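PDB 3T6O: sulfate transporter/antisigma-factor antagonist STAS from Planctomyces limnophilus, which probably acts as an anti-sigma factor antagonist, a STAS-domain protein that may regulate transcription by binding a partner protein. Local coordinates for residues E67-G72 against F84-V89. Numbering follows the deposited sequence.
Sequences ELLVRG and FALCSV
Phe84 drives the far end of its ring against the helix backbone at Leu69 and Gly72, a clear case of helix-on-sheet packing in the alpha/beta STAS fold. Helix 63-76 and strand 83-87 are successive elements, and the helix runs back over the sheet, the short axes making 142° at a closest approach of 10.4 Å. Large apolar side chains bridge such a distance. CG of Phe84 is anti to the backbone N (chi1 -173°), which sends the ring out from the strand until CZ stands 3.4 Å from Leu69 O, meeting it obliquely. No hydrogen bond joins the segments. Gly72 has no side chain to hold the ring off, and Phe84 CE2 comes to 4.0 Å from Gly72 C. Leu69 crosses Phe84 at about a right angle and divides its branches between two strand residues: CD2 lies 4.2 Å from Phe84 CZ, while CD1 turns to Leu86. Trp106 touches both Leu69 and the Phe84 ring, and Ile53 of the adjacent strand packs on Phe84 and Leu86; the contact is buried near the centre of the chain. Leu86 reaches the helix by one methyl, its CD2 4.2 Å from Leu69 CD1.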
# COMPACT_ATOMS: atom_id res chain seq x y z
N GLU A 67 -1.01 8.51 4.86
CA GLU A 67 -0.23 7.86 3.83
C GLU A 67 0.77 8.83 3.17
O GLU A 67 1.94 8.49 2.99
CB GLU A 67 -1.12 7.28 2.74
CG GLU A 67 -1.74 5.98 3.10
CD GLU A 67 -2.75 5.49 2.04
OE1 GLU A 67 -2.84 6.11 0.92
OE2 GLU A 67 -3.44 4.49 2.36
N LEU A 68 0.31 10.03 2.82
CA LEU A 68 1.26 11.03 2.28
C LEU A 68 2.38 11.34 3.25
O LEU A 68 3.54 11.38 2.87
CB LEU A 68 0.57 12.34 1.94
CG LEU A 68 1.44 13.43 1.25
CD1 LEU A 68 2.12 12.93 -0.04
CD2 LEU A 68 0.56 14.62 0.96
N LEU A 69 2.04 11.58 4.51
CA LEU A 69 3.04 11.90 5.54
C LEU A 69 4.12 10.79 5.64
O LEU A 69 5.34 11.08 5.77
CB LEU A 69 2.36 12.17 6.86
CG LEU A 69 1.51 13.45 7.13
CD1 LEU A 69 1.13 13.55 8.62
CD2 LEU A 69 2.20 14.70 6.72
N VAL A 70 3.68 9.55 5.50
CA VAL A 70 4.56 8.37 5.58
C VAL A 70 5.51 8.39 4.39
O VAL A 70 6.68 8.09 4.53
CB VAL A 70 3.74 7.08 5.70
CG1 VAL A 70 4.57 5.83 5.44
CG2 VAL A 70 3.03 6.98 7.12
N ARG A 71 5.03 8.82 3.23
CA ARG A 71 5.89 8.95 2.06
C ARG A 71 6.96 9.98 2.28
O ARG A 71 8.11 9.80 1.85
CB ARG A 71 5.11 9.28 0.78
CG ARG A 71 4.14 8.22 0.36
CD ARG A 71 3.28 8.70 -0.81
NE ARG A 71 4.09 8.81 -2.00
CZ ARG A 71 3.75 9.45 -3.12
NH1 ARG A 71 2.58 10.08 -3.22
NH2 ARG A 71 4.59 9.42 -4.16
N GLY A 72 6.60 11.09 2.90
CA GLY A 72 7.55 12.14 3.23
C GLY A 72 8.55 11.61 4.23
O GLY A 72 9.76 11.73 4.05
N PHE A 84 11.24 13.97 11.81
CA PHE A 84 9.98 14.23 11.15
C PHE A 84 8.98 14.40 12.29
O PHE A 84 8.69 13.42 13.00
CB PHE A 84 9.58 13.04 10.25
CG PHE A 84 8.37 13.30 9.38
CD1 PHE A 84 7.11 13.06 9.86
CD2 PHE A 84 8.51 13.70 8.07
CE1 PHE A 84 5.98 13.30 9.08
CE2 PHE A 84 7.41 13.94 7.28
CZ PHE A 84 6.13 13.74 7.79
N ALA A 85 8.51 15.63 12.49
CA ALA A 85 7.74 16.03 13.69
C ALA A 85 6.39 16.65 13.28
O ALA A 85 6.19 17.15 12.16
CB ALA A 85 8.57 17.03 14.57
N LEU A 86 5.45 16.60 14.20
CA LEU A 86 4.18 17.30 14.03
C LEU A 86 4.02 18.36 15.12
O LEU A 86 4.68 18.28 16.18
CB LEU A 86 3.04 16.32 14.14
CG LEU A 86 3.07 15.01 13.35
CD1 LEU A 86 1.76 14.22 13.62
CD2 LEU A 86 3.23 15.24 11.88
N CYS A 87 3.18 19.36 14.85
CA CYS A 87 2.76 20.29 15.89
C CYS A 87 1.38 20.83 15.61
O CYS A 87 0.86 20.69 14.52
CB CYS A 87 3.72 21.47 16.13
SG CYS A 87 3.87 22.66 14.76
N SER A 88 0.78 21.39 16.66
CA SER A 88 -0.51 22.08 16.57
C SER A 88 -1.61 21.18 16.02
O SER A 88 -2.46 21.60 15.23
CB SER A 88 -0.36 23.38 15.76
OG SER A 88 0.46 24.24 16.51
N VAL A 89 -1.61 19.95 16.51
CA VAL A 89 -2.56 18.92 16.04
C VAL A 89 -3.81 19.09 16.87
O VAL A 89 -3.75 19.08 18.11
CB VAL A 89 -1.98 17.51 16.21
CG1 VAL A 89 -2.91 16.40 15.53
CG2 VAL A 89 -0.63 17.46 15.63